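Local coordinates for alanine racemase, biosynthetic (Pseudomonas aeruginosa PAO1, PDB 6A2F), which belongs to the alanine racemase family of pyridoxal-phosphate enzymes, each subunit of the dimer joining an alpha/beta barrel to a beta-rich C-terminal domain, at residues H15-A20 / I212-S217; V8-I13 / R43-A48; R22-R27 / A202-W207; D54-A59 / A72-L77; C162-N167 / P219-S224. All blocks are in the same frame, centred on the assembly; numbering follows the deposited sequence.

In the fold
All five contacts involve the alpha/beta barrel or the loop that leaves it. Interactions 1 and 2 share helix 10-22; their centres are about 11 Å apart and Ile13 packs on Leu214 and Tyr215. Tyr17 OH of interaction 1 reaches Asp54 N of interaction 4, the centres of interactions 1 and 4 being about 17 Å apart, while Val46 of interaction 2 packs on Phe56. Trp207 of interaction 3 touches Asp54, Gly55 and Arg75 of interaction 4. Interaction 5 joins interaction 1 through Pro219 on Ile212. Bound D-lysine is about 10 Å from the side chains of Tyr215 and Val58 and about 9 Å from that of Pro219; Ile212 N bonds the cofactor phosphate carried by the modified residue at position 34.

Interaction 1 (H15-A20 / I212-S217)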
# COMPACT_ATOMS: atom_id res chain seq x y z
N HIS A 15 -14.50 5.64 21.30
CA HIS A 15 -15.50 4.64 21.69
C HIS A 15 -14.90 3.23 21.77
O HIS A 15 -15.08 2.53 22.78
CB HIS A 15 -16.69 4.67 20.73
CG HIS A 15 -17.76 3.66 21.05
ND1 HIS A 15 -17.70 2.36 20.62
CD2 HIS A 15 -18.91 3.78 21.76
CE1 HIS A 15 -18.77 1.71 21.05
NE2 HIS A 15 -19.51 2.55 21.75
N ASN A 16 -14.19 2.82 20.72
CA ASN A 16 -13.62 1.48 20.66
C ASN A 16 -12.54 1.27 21.72
O ASN A 16 -12.40 0.17 22.26
CB ASN A 16 -13.06 1.19 19.27
CG ASN A 16 -14.13 1.22 18.19
OD1 ASN A 16 -15.31 0.98 18.44
ND2 ASN A 16 -13.70 1.51 16.97
N TYR A 17 -11.79 2.33 22.01
CA TYR A 17 -10.78 2.29 23.07
C TYR A 17 -11.40 2.07 24.45
O TYR A 17 -10.89 1.27 25.24
CB TYR A 17 -9.91 3.54 23.06
CG TYR A 17 -8.83 3.49 24.12
CD1 TYR A 17 -7.70 2.69 23.95
CD2 TYR A 17 -8.96 4.21 25.31
CE1 TYR A 17 -6.72 2.62 24.92
CE2 TYR A 17 -7.98 4.14 26.29
CZ TYR A 17 -6.86 3.34 26.09
OH TYR A 17 -5.88 3.27 27.06
N ALA A 18 -12.48 2.79 24.75
CA ALA A 18 -13.18 2.66 26.02
C ALA A 18 -13.79 1.26 26.16
O ALA A 18 -13.87 0.71 27.26
CB ALA A 18 -14.26 3.73 26.15
N LEU A 19 -14.23 0.71 25.03
CA LEU A 19 -14.74 -0.65 24.98
C LEU A 19 -13.65 -1.67 25.32
O LEU A 19 -13.90 -2.66 26.00
CB LEU A 19 -15.34 -0.94 23.59
CG LEU A 19 -16.20 -2.19 23.40
CD1 LEU A 19 -17.24 -1.94 22.32
CD2 LEU A 19 -15.37 -3.42 23.06
N ALA A 20 -12.43 -1.41 24.84
CA ALA A 20 -11.28 -2.26 25.14
C ALA A 20 -10.94 -2.19 26.63
O ALA A 20 -10.65 -3.21 27.25
CB ALA A 20 -10.08 -1.87 24.29
N ILE A 212 -6.03 -3.22 16.22
CA ILE A 212 -7.07 -3.26 15.18
C ILE A 212 -8.49 -2.95 15.68
O ILE A 212 -9.25 -2.26 14.99
CB ILE A 212 -7.01 -4.59 14.38
CG1 ILE A 212 -7.85 -4.51 13.09
CG2 ILE A 212 -7.41 -5.78 15.24
CD1 ILE A 212 -7.26 -3.66 11.99
N MET A 213 -8.83 -3.43 16.87
CA MET A 213 -10.18 -3.22 17.43
C MET A 213 -10.49 -1.75 17.66
O MET A 213 -11.65 -1.33 17.62
CB MET A 213 -10.40 -4.04 18.70
CG MET A 213 -9.75 -3.48 19.96
SD MET A 213 -10.11 -4.47 21.43
CE MET A 213 -11.82 -4.04 21.73
N LEU A 214 -9.44 -0.96 17.90
CA LEU A 214 -9.56 0.48 18.08
C LEU A 214 -10.16 1.16 16.85
O LEU A 214 -10.80 2.20 16.96
CB LEU A 214 -8.20 1.10 18.40
CG LEU A 214 -7.81 1.40 19.86
CD1 LEU A 214 -8.34 0.39 20.86
CD2 LEU A 214 -6.29 1.52 19.97
N TYR A 215 -9.96 0.55 15.69
CA TYR A 215 -10.33 1.17 14.42
C TYR A 215 -11.62 0.59 13.83
O TYR A 215 -12.01 0.92 12.71
CB TYR A 215 -9.14 1.12 13.44
CG TYR A 215 -7.85 1.61 14.07
CD1 TYR A 215 -7.56 2.97 14.17
CD2 TYR A 215 -6.93 0.70 14.61
CE1 TYR A 215 -6.39 3.42 14.76
CE2 TYR A 215 -5.75 1.14 15.20
CZ TYR A 215 -5.49 2.49 15.28
OH TYR A 215 -4.31 2.93 15.87
N GLY A 216 -12.28 -0.26 14.61
CA GLY A 216 -13.58 -0.81 14.23
C GLY A 216 -13.48 -1.91 13.19
O GLY A 216 -14.39 -2.12 12.39
N SER A 217 -12.34 -2.60 13.20
CA SER A 217 -12.14 -3.78 12.38
C SER A 217 -11.99 -4.97 13.33
O SER A 217 -11.21 -4.90 14.29
CB SER A 217 -10.91 -3.62 11.49
OG SER A 217 -10.53 -4.84 10.88
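Asn16 supplies the polar link between helix 10-22 and the 3-10 turn 212-215. Its ND2 donates to Leu214 O over 3.0 Å, with 166° at the hydrogen. The oxygen lies in the amide plane of Asn16, yet the amide nitrogen stands above the carbonyl plane of Leu214, at a C=O...N angle of 108°, so the bond does not follow a lone pair. Asn16 ND2 also bonds Lys231 O, and Asn16 CB rests 3.3 Å from Met213 O, so the root of the side chain lies against the turn.

The apolar contacts flank this bond. Met213 is bent at chi3 (-74°), which turns its methyl back to the helix: CE reaches Leu19 CD2 at 3.8 Å and Ala20 CB at the same 3.8 Å. Leu214 runs beside Tyr17 and points the same way; its CD1 meets the ring at the edge, 3.9 Å from Tyr17 CD1, and also touches Tyr17 CA at 3.8 Å. The Tyr17 hydroxyl is engaged beyond the contact, by Ala29 O and Asp54 N.

The contact is buried, and the Asn16 amide nitrogen serves two backbone carbonyls, Leu214 O and Lys231 O, so helix 10-22 holds two points of the loop between strands 207-208 and 234-246 through one polar atom. The 3-10 segment held against the helix begins with Ile212, whose N bonds the cofactor phosphate.

Interaction 2 (V8-I13 / R43-A48); sequences VDLSAI and REVVTA
Glu44, whose CB meets Leu10 CD2 at 4.1 Å, lays its carboxylate over one face of the neighbouring Arg43 guanidinium: OE2 stands 3.1 Å above that plane, displaced toward the rim. No N-H points at the oxygen, so this is attraction of charges alone. A bend at chi2 (86°) folds the Glu44 chain toward Arg43 and takes its carboxylate away from Leu10.

At the N-cap of helix 10-22, Asp9 OD1 receives Ser11 OG on its syn lone pair, over 3.0 Å. Weak bonds from Ser11 N and Ala12 N to the same OD1 complete the cap.

The side chains that meet between the helices are apolar, and no hydrogen bond crosses. Leu10 is the main projection: its CD2 sits over the Glu44 backbone, 3.6 Å from Glu44 O, and its CB faces Ala48 CB at 4.0 Å. One turn further on, Ile13 meets Val45 at about a right angle, Ile13 CD1 to Val45 CG2 at 3.8 Å. The same Val45 CG2 also touches Leu10 CD2, at 4.2 Å. Tyr356 of strand 354-356 touches both Leu10 and Glu44.

Helices 10-22 and 42-48 precede and follow strand 28-32; their packing is the side-by-side arrangement of outer helices around an alpha/beta barrel, here beginning at the capped end of helix 10-22.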
# COMPACT_ATOMS: atom_id res chain seq x y z
N VAL A 8 -12.10 9.82 8.49
CA VAL A 8 -11.78 9.14 9.74
C VAL A 8 -12.65 9.68 10.88
O VAL A 8 -12.67 10.89 11.16
CB VAL A 8 -10.28 9.26 10.09
CG1 VAL A 8 -9.95 8.49 11.36
CG2 VAL A 8 -9.41 8.77 8.94
N ASP A 9 -13.37 8.77 11.53
CA ASP A 9 -14.19 9.10 12.69
C ASP A 9 -13.38 8.91 13.97
O ASP A 9 -13.26 7.78 14.48
CB ASP A 9 -15.47 8.26 12.71
CG ASP A 9 -16.45 8.70 13.80
OD1 ASP A 9 -16.07 9.50 14.68
OD2 ASP A 9 -17.60 8.23 13.77
N LEU A 10 -12.83 10.00 14.48
CA LEU A 10 -11.98 9.97 15.67
C LEU A 10 -12.72 9.57 16.94
O LEU A 10 -12.17 8.90 17.81
CB LEU A 10 -11.25 11.31 15.86
CG LEU A 10 -10.19 11.69 14.81
CD1 LEU A 10 -9.77 13.14 14.99
CD2 LEU A 10 -8.98 10.76 14.85
N SER A 11 -13.99 9.97 17.04
CA SER A 11 -14.79 9.64 18.22
C SER A 11 -15.24 8.17 18.23
O SER A 11 -15.58 7.63 19.29
CB SER A 11 -15.97 10.60 18.36
OG SER A 11 -16.97 10.29 17.42
N ALA A 12 -15.24 7.53 17.06
CA ALA A 12 -15.42 6.07 17.00
C ALA A 12 -14.21 5.35 17.61
O ALA A 12 -14.36 4.34 18.29
CB ALA A 12 -15.66 5.61 15.57
N ILE A 13 -13.01 5.89 17.37
CA ILE A 13 -11.78 5.36 17.96
C ILE A 13 -11.80 5.51 19.48
O ILE A 13 -11.44 4.57 20.20
CB ILE A 13 -10.52 6.01 17.34
CG1 ILE A 13 -10.39 5.60 15.86
CG2 ILE A 13 -9.25 5.63 18.11
CD1 ILE A 13 -9.42 6.44 15.05
N ARG A 43 -0.96 11.38 14.19
CA ARG A 43 -1.10 12.71 14.78
C ARG A 43 -2.53 12.97 15.29
O ARG A 43 -2.72 13.39 16.43
CB ARG A 43 -0.64 13.76 13.76
CG ARG A 43 -0.74 15.22 14.19
CD ARG A 43 0.02 16.11 13.21
NE ARG A 43 -0.83 17.14 12.63
CZ ARG A 43 -1.34 17.11 11.39
NH1 ARG A 43 -2.10 18.10 10.96
NH2 ARG A 43 -1.07 16.09 10.57
N GLU A 44 -3.52 12.68 14.46
CA GLU A 44 -4.92 12.90 14.82
C GLU A 44 -5.47 11.87 15.81
O GLU A 44 -6.24 12.21 16.71
CB GLU A 44 -5.81 12.98 13.57
CG GLU A 44 -5.60 14.23 12.72
CD GLU A 44 -4.46 14.11 11.70
OE1 GLU A 44 -3.84 13.02 11.57
OE2 GLU A 44 -4.18 15.12 11.02
N VAL A 45 -5.07 10.61 15.65
CA VAL A 45 -5.50 9.54 16.56
C VAL A 45 -4.96 9.74 17.98
O VAL A 45 -5.71 9.61 18.96
CB VAL A 45 -5.14 8.14 16.00
CG1 VAL A 45 -5.37 7.06 17.05
CG2 VAL A 45 -5.96 7.86 14.74
N VAL A 46 -3.67 10.06 18.10
CA VAL A 46 -3.04 10.35 19.39
C VAL A 46 -3.66 11.58 20.05
O VAL A 46 -3.88 11.60 21.26
CB VAL A 46 -1.50 10.50 19.26
CG1 VAL A 46 -0.88 11.01 20.56
CG2 VAL A 46 -0.86 9.18 18.88
N THR A 47 -3.97 12.61 19.25
CA THR A 47 -4.64 13.82 19.74
C THR A 47 -6.03 13.50 20.32
O THR A 47 -6.40 14.02 21.37
CB THR A 47 -4.72 14.90 18.64
OG1 THR A 47 -3.40 15.24 18.21
CG2 THR A 47 -5.44 16.16 19.13
N ALA A 48 -6.78 12.64 19.63
CA ALA A 48 -8.08 12.21 20.11
C ALA A 48 -7.98 11.37 21.38
O ALA A 48 -8.84 11.47 22.26
CB ALA A 48 -8.82 11.45 19.01

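Interaction 3 (R22-R27 / A202-W207)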
# COMPACT_ATOMS: atom_id res chain seq x y z
N ARG A 22 -12.99 -1.48 29.05
CA ARG A 22 -14.10 -2.09 29.79
C ARG A 22 -13.99 -3.62 29.90
O ARG A 22 -14.57 -4.23 30.81
CB ARG A 22 -15.44 -1.66 29.17
CG ARG A 22 -16.70 -2.17 29.87
CD ARG A 22 -16.97 -1.49 31.21
NE ARG A 22 -18.32 -1.82 31.69
CZ ARG A 22 -18.91 -1.28 32.76
NH1 ARG A 22 -18.28 -0.37 33.50
NH2 ARG A 22 -20.14 -1.65 33.08
N CYS A 23 -13.22 -4.24 29.01
CA CYS A 23 -12.91 -5.67 29.09
C CYS A 23 -12.09 -6.03 30.32
O CYS A 23 -12.16 -7.15 30.82
CB CYS A 23 -12.18 -6.14 27.84
SG CYS A 23 -13.19 -6.11 26.34
N ALA A 24 -11.29 -5.08 30.80
CA ALA A 24 -10.48 -5.26 32.01
C ALA A 24 -10.36 -3.93 32.74
O ALA A 24 -9.29 -3.31 32.73
CB ALA A 24 -9.10 -5.81 31.65
N PRO A 25 -11.46 -3.47 33.38
CA PRO A 25 -11.54 -2.09 33.89
C PRO A 25 -10.50 -1.73 34.96
O PRO A 25 -10.12 -0.56 35.06
CB PRO A 25 -12.96 -1.99 34.45
CG PRO A 25 -13.38 -3.40 34.70
CD PRO A 25 -12.68 -4.24 33.67
N GLN A 26 -10.04 -2.71 35.73
CA GLN A 26 -9.05 -2.43 36.76
C GLN A 26 -7.62 -2.45 36.22
O GLN A 26 -6.65 -2.23 36.96
CB GLN A 26 -9.20 -3.41 37.93
CG GLN A 26 -10.59 -3.41 38.55
CD GLN A 26 -10.72 -4.37 39.71
OE1 GLN A 26 -11.47 -4.10 40.66
NE2 GLN A 26 -9.99 -5.48 39.66
N ARG A 27 -7.50 -2.69 34.92
CA ARG A 27 -6.22 -2.80 34.24
C ARG A 27 -5.96 -1.59 33.35
O ARG A 27 -6.82 -0.72 33.20
CB ARG A 27 -6.18 -4.09 33.43
CG ARG A 27 -5.64 -5.31 34.18
CD ARG A 27 -6.44 -5.71 35.42
NE ARG A 27 -6.12 -7.09 35.80
CZ ARG A 27 -6.90 -8.15 35.55
NH1 ARG A 27 -6.50 -9.35 35.93
NH2 ARG A 27 -8.06 -8.01 34.92
N ALA A 202 -7.85 -14.39 30.74
CA ALA A 202 -6.61 -14.87 31.39
C ALA A 202 -5.34 -14.20 30.84
O ALA A 202 -4.30 -14.21 31.49
CB ALA A 202 -6.50 -16.38 31.28
N ALA A 203 -5.43 -13.63 29.64
CA ALA A 203 -4.30 -12.97 29.01
C ALA A 203 -4.24 -11.47 29.32
O ALA A 203 -3.28 -10.80 28.93
CB ALA A 203 -4.33 -13.19 27.51
N HIS A 204 -5.26 -10.96 30.02
CA HIS A 204 -5.39 -9.53 30.27
C HIS A 204 -4.22 -8.94 31.06
O HIS A 204 -3.77 -7.83 30.75
CB HIS A 204 -6.72 -9.19 30.95
CG HIS A 204 -7.92 -9.33 30.06
ND1 HIS A 204 -9.21 -9.22 30.52
CD2 HIS A 204 -8.02 -9.58 28.73
CE1 HIS A 204 -10.05 -9.38 29.51
NE2 HIS A 204 -9.35 -9.60 28.42
N MET A 205 -3.73 -9.67 32.06
CA MET A 205 -2.57 -9.26 32.86
C MET A 205 -2.66 -7.80 33.34
O MET A 205 -3.67 -7.42 33.93
CB MET A 205 -1.27 -9.54 32.09
CG MET A 205 -1.08 -10.99 31.67
SD MET A 205 -0.88 -12.09 33.08
CE MET A 205 -1.12 -13.69 32.31
N ASP A 206 -1.63 -6.99 33.11
CA ASP A 206 -1.61 -5.61 33.61
C ASP A 206 -1.90 -4.56 32.54
O ASP A 206 -2.60 -3.58 32.80
CB ASP A 206 -0.29 -5.30 34.31
CG ASP A 206 0.02 -6.25 35.44
OD1 ASP A 206 -0.82 -6.40 36.35
OD2 ASP A 206 1.12 -6.84 35.42
N TRP A 207 -1.33 -4.76 31.35
CA TRP A 207 -1.50 -3.83 30.23
C TRP A 207 -2.03 -4.55 28.99
O TRP A 207 -1.37 -5.45 28.46
CB TRP A 207 -0.19 -3.10 29.90
CG TRP A 207 0.16 -2.00 30.88
CD1 TRP A 207 0.69 -2.15 32.12
CD2 TRP A 207 0.01 -0.59 30.67
NE1 TRP A 207 0.87 -0.93 32.72
CE2 TRP A 207 0.47 0.05 31.85
CE3 TRP A 207 -0.47 0.20 29.61
CZ2 TRP A 207 0.46 1.45 32.00
CZ3 TRP A 207 -0.47 1.59 29.77
CH2 TRP A 207 -0.01 2.19 30.96
O HOH W 1 -9.96 -8.79 33.11
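His204 and the aliphatic chain of Arg27 make the tight part of the contact. The His204 ring is set against the backbone of Cys23 and the methyl of Ala24: CE1 comes within 3.3 Å of Cys23 O and ND1 within 3.6 Å of Ala24 CB, both approaching obliquely. The side chain leaves with CG opposite its own carbonyl carbon (chi1 -71°), which carries the ring to the 22-27 side. Its NE2 is bonded to Val197 O of helix 194-199, a bond that probably fixes the rotation of the buried ring. Arg27, bent at chi2 (61°), folds over the peptide carbonyls of the other segment, with CG only 2.9 Å from Met205 O and CB 3.7 Å from Asp206 O.

The guanidinium end of Arg27 is the looser side. NE is 3.1 Å from Met205 O, but at an angle too poor for a hydrogen bond, and no direct hydrogen bond joins the segments. A water links them loosely, in the plane of the His204 ring at its edge: it is 2.7 Å from His204 ND1 and bonds Arg27 NH2 weakly.

Asp206 OD2 bonds Arg189 N, while the Asp206 backbone pairs with Gln28. A type I beta turn from Ala24 to Arg27 leads into strand 28-32; residues 202-206 lead into strand 207-208. These are helix-to-strand loops at the N-terminal end of neighbouring strands in an alpha/beta barrel.

Interaction 4 (D54-A59 / A72-L77)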
# COMPACT_ATOMS: atom_id res chain seq x y z
N ASP A 54 -4.17 5.27 28.42
CA ASP A 54 -3.26 5.03 29.53
C ASP A 54 -1.82 5.10 29.05
O ASP A 54 -0.92 5.42 29.82
CB ASP A 54 -3.54 3.67 30.18
CG ASP A 54 -4.99 3.51 30.60
OD1 ASP A 54 -5.60 4.50 31.05
OD2 ASP A 54 -5.52 2.38 30.47
N GLY A 55 -1.61 4.81 27.78
CA GLY A 55 -0.30 4.91 27.15
C GLY A 55 -0.38 4.58 25.68
O GLY A 55 -1.45 4.24 25.18
N PHE A 56 0.75 4.68 24.99
CA PHE A 56 0.79 4.42 23.55
C PHE A 56 1.85 3.39 23.20
O PHE A 56 2.90 3.34 23.82
CB PHE A 56 1.05 5.71 22.78
CG PHE A 56 -0.03 6.74 22.93
CD1 PHE A 56 -1.19 6.67 22.17
CD2 PHE A 56 0.11 7.78 23.85
CE1 PHE A 56 -2.19 7.61 22.32
CE2 PHE A 56 -0.89 8.73 24.00
CZ PHE A 56 -2.04 8.65 23.23
N ALA A 57 1.55 2.56 22.20
CA ALA A 57 2.52 1.60 21.68
C ALA A 57 2.76 1.81 20.18
O ALA A 57 1.81 1.98 19.40
CB ALA A 57 2.05 0.18 21.95
N VAL A 58 4.03 1.83 19.80
CA VAL A 58 4.45 2.01 18.40
C VAL A 58 5.49 0.96 17.98
O VAL A 58 5.98 0.20 18.82
CB VAL A 58 4.99 3.44 18.15
CG1 VAL A 58 3.88 4.48 18.26
CG2 VAL A 58 6.15 3.75 19.09
N ALA A 59 5.82 0.94 16.69
CA ALA A 59 6.73 -0.06 16.12
C ALA A 59 8.22 0.35 16.04
O ALA A 59 9.10 -0.51 15.87
CB ALA A 59 6.22 -0.49 14.75
N ALA A 72 3.71 14.98 26.16
CA ALA A 72 4.98 15.13 26.86
C ALA A 72 5.24 14.06 27.93
O ALA A 72 6.39 13.71 28.19
CB ALA A 72 5.08 16.52 27.48
N SER A 73 4.17 13.55 28.54
CA SER A 73 4.32 12.68 29.72
C SER A 73 3.84 11.24 29.55
O SER A 73 4.16 10.39 30.39
CB SER A 73 3.62 13.32 30.92
OG SER A 73 2.30 13.69 30.58
N ALA A 74 3.10 10.95 28.49
CA ALA A 74 2.50 9.62 28.33
C ALA A 74 3.54 8.51 28.19
O ALA A 74 4.64 8.72 27.66
CB ALA A 74 1.55 9.60 27.15
N ARG A 75 3.17 7.33 28.68
CA ARG A 75 3.96 6.12 28.47
C ARG A 75 3.95 5.74 26.98
O ARG A 75 2.89 5.61 26.37
CB ARG A 75 3.40 4.97 29.32
CG ARG A 75 4.32 3.76 29.42
CD ARG A 75 3.60 2.55 30.00
NE ARG A 75 3.49 2.56 31.46
CZ ARG A 75 4.28 1.90 32.30
NH1 ARG A 75 5.29 1.16 31.83
NH2 ARG A 75 4.08 1.96 33.60
N ILE A 76 5.14 5.62 26.40
CA ILE A 76 5.28 5.17 25.01
C ILE A 76 6.17 3.92 24.95
O ILE A 76 7.34 3.95 25.32
CB ILE A 76 5.86 6.27 24.07
CG1 ILE A 76 5.06 7.58 24.20
CG2 ILE A 76 5.85 5.79 22.63
CD1 ILE A 76 5.75 8.79 23.59
N LEU A 77 5.59 2.82 24.48
CA LEU A 77 6.28 1.55 24.37
C LEU A 77 6.78 1.30 22.95
O LEU A 77 6.01 1.37 22.00
CB LEU A 77 5.35 0.42 24.79
CG LEU A 77 5.80 -1.02 24.54
CD1 LEU A 77 7.02 -1.35 25.39
CD2 LEU A 77 4.66 -1.98 24.85
O HOH W 2 0.83 7.43 30.15
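Phe56 and Ile76 sit side by side on one face of a parallel strand pair, Ala57 and Leu77 on the other. The backbones are joined by three straight bonds: Phe56 N to Arg75 O at 2.7 Å, Leu77 N to Phe56 O at 2.8 Å and Val58 N to Leu77 O at 3.0 Å. The short strand segments 55-58 and 75-77 run nearly parallel, 19° apart.

On the Phe56 face the ring is the largest bump. With CG opposite the carbonyl carbon (chi1 -63°), it offers its edge to Ala74, whose small methyl fits close to the ring plane, 4.0 Å from CD2. Val58 and Ile76 cross at a slant, their CG2 methyls 4.1 Å apart. On the face opposite Phe56 the short Ala57 methyl stands beside the bulkier Leu77, CB to CB at 4.4 Å. Gly55 CA comes to 3.4 Å from Arg75 O. At the start of the pair, beyond the last direct bond, a water bridges Asp54 O and Arg75 N; its oxygen is 2.8 Å from Arg75 N.

Strand 55-58 lies between strands 28-32 and 75-78, and helix 61-70 completes the beta-alpha-beta unit. Val58 and Ile76 pack under that helix on Ala64 and Val67, and Phe56 meets Val46 of helix 42-48. Across the sheet, Leu77 touches Phe30 and Trp121, and Arg75 forms salt bridges with Asp97 and Glu153.

Interaction 5 (C162-N167 / P219-S224)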
# COMPACT_ATOMS: atom_id res chain seq x y z
N CYS A 162 -2.41 -17.05 17.28
CA CYS A 162 -3.68 -17.56 16.77
C CYS A 162 -4.88 -17.19 17.65
O CYS A 162 -5.92 -17.86 17.59
CB CYS A 162 -3.63 -19.09 16.62
SG CYS A 162 -2.22 -19.76 15.72
N ALA A 163 -4.74 -16.14 18.44
CA ALA A 163 -5.84 -15.67 19.28
C ALA A 163 -7.08 -15.27 18.47
O ALA A 163 -8.16 -15.11 19.02
CB ALA A 163 -5.38 -14.52 20.17
N ASP A 164 -6.91 -15.13 17.15
CA ASP A 164 -8.02 -14.80 16.24
C ASP A 164 -9.01 -15.96 16.09
O ASP A 164 -10.18 -15.75 15.77
CB ASP A 164 -7.49 -14.36 14.87
CG ASP A 164 -6.83 -15.50 14.11
OD1 ASP A 164 -5.89 -16.13 14.64
OD2 ASP A 164 -7.24 -15.76 12.96
N GLU A 165 -8.52 -17.18 16.32
CA GLU A 165 -9.34 -18.39 16.23
C GLU A 165 -9.97 -18.74 17.58
O GLU A 165 -9.51 -18.26 18.62
CB GLU A 165 -8.50 -19.56 15.69
CG GLU A 165 -8.39 -19.55 14.17
CD GLU A 165 -7.14 -20.24 13.66
OE1 GLU A 165 -7.24 -21.43 13.30
OE2 GLU A 165 -6.07 -19.60 13.63
N ARG A 166 -11.02 -19.56 17.55
CA ARG A 166 -11.84 -19.80 18.74
C ARG A 166 -11.08 -20.47 19.89
O ARG A 166 -11.00 -19.90 20.98
CB ARG A 166 -13.12 -20.56 18.39
CG ARG A 166 -14.19 -20.51 19.48
CD ARG A 166 -14.75 -19.10 19.69
NE ARG A 166 -15.67 -18.71 18.62
CZ ARG A 166 -16.98 -18.93 18.62
NH1 ARG A 166 -17.72 -18.53 17.60
NH2 ARG A 166 -17.56 -19.55 19.65
N ASN A 167 -10.52 -21.65 19.65
CA ASN A 167 -9.72 -22.34 20.67
C ASN A 167 -8.57 -23.11 20.05
O ASN A 167 -8.55 -24.34 20.07
CB ASN A 167 -10.58 -23.27 21.54
CG ASN A 167 -11.20 -22.56 22.73
OD1 ASN A 167 -12.32 -22.86 23.13
ND2 ASN A 167 -10.47 -21.60 23.30
N PRO A 219 -10.79 -8.29 15.08
CA PRO A 219 -9.59 -9.11 15.23
C PRO A 219 -9.88 -10.62 15.17
O PRO A 219 -8.95 -11.42 15.14
CB PRO A 219 -9.11 -8.76 16.64
CG PRO A 219 -10.36 -8.43 17.38
CD PRO A 219 -11.28 -7.79 16.38
N LEU A 220 -11.16 -10.99 15.15
CA LEU A 220 -11.57 -12.39 15.28
C LEU A 220 -12.00 -13.00 13.95
O LEU A 220 -12.53 -12.31 13.08
CB LEU A 220 -12.69 -12.53 16.31
CG LEU A 220 -12.49 -11.88 17.69
CD1 LEU A 220 -13.78 -11.95 18.49
CD2 LEU A 220 -11.34 -12.52 18.46
N ALA A 221 -11.79 -14.31 13.82
CA ALA A 221 -12.08 -15.04 12.60
C ALA A 221 -13.58 -15.27 12.38
O ALA A 221 -14.05 -15.21 11.24
CB ALA A 221 -11.33 -16.37 12.58
N ASP A 222 -14.32 -15.53 13.45
CA ASP A 222 -15.73 -15.92 13.32
C ASP A 222 -16.77 -15.00 13.99
O ASP A 222 -17.95 -15.34 14.07
CB ASP A 222 -15.94 -17.40 13.70
CG ASP A 222 -15.15 -17.81 14.92
OD1 ASP A 222 -13.97 -18.22 14.77
OD2 ASP A 222 -15.71 -17.73 16.04
N LEU A 223 -16.33 -13.83 14.45
CA LEU A 223 -17.26 -12.76 14.85
C LEU A 223 -16.89 -11.48 14.11
O LEU A 223 -15.72 -11.22 13.84
CB LEU A 223 -17.25 -12.55 16.37
CG LEU A 223 -18.00 -13.54 17.27
CD1 LEU A 223 -17.60 -13.37 18.73
CD2 LEU A 223 -19.51 -13.43 17.13
N SER A 224 -17.90 -10.68 13.76
CA SER A 224 -17.68 -9.43 13.02
C SER A 224 -17.60 -8.23 13.96
O SER A 224 -18.04 -8.30 15.11
CB SER A 224 -18.79 -9.21 11.98
OG SER A 224 -19.95 -8.66 12.57
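A type I beta turn from Cys162 to Glu165, in the loop after strand 151-157, sets Asp164 against Leu220 and Ala221 of the loop that leads from the barrel to strand 234-246. The turn is closed by Glu165 N to Cys162 O. It presents Asp164 O to the other loop, where Ala221 N donates over 2.9 Å at 162°; the nitrogen is somewhat tilted from the carbonyl plane. Ala221 CB is 3.4 Å from Asp164 O.

Asp164 CB leans on Pro219 O at 3.3 Å. Leu220 contributes a looser touch, CD2 to Ala163 O at 4.1 Å.

The charged part lies at the outer end. Arg166, bent at chi2 and chi3, meets Asp222 at about a right angle and grips a single carboxylate oxygen side-on: NE is 2.8 Å and NH1 2.7 Å from Asp222 OD2. That oxygen lies in the guanidinium plane, at its edge. Asp222 OD2 receives NE on its syn lone pair, whereas NH1 comes on its anti side and out of the carboxylate plane, the two flat groups being turned 35° apart. With both residues exposed, solvent probably weakens the attraction.

Among its neighbours, Ala163, Pro219 and Leu220 rest on helix 194-199, through Ala195, Leu198 and Thr199 respectively, while Pro219 also packs on Ile212. Segment 162-167 runs on toward helix 169-179, and at its start Cys162 packs on Gly255 of the second subunit.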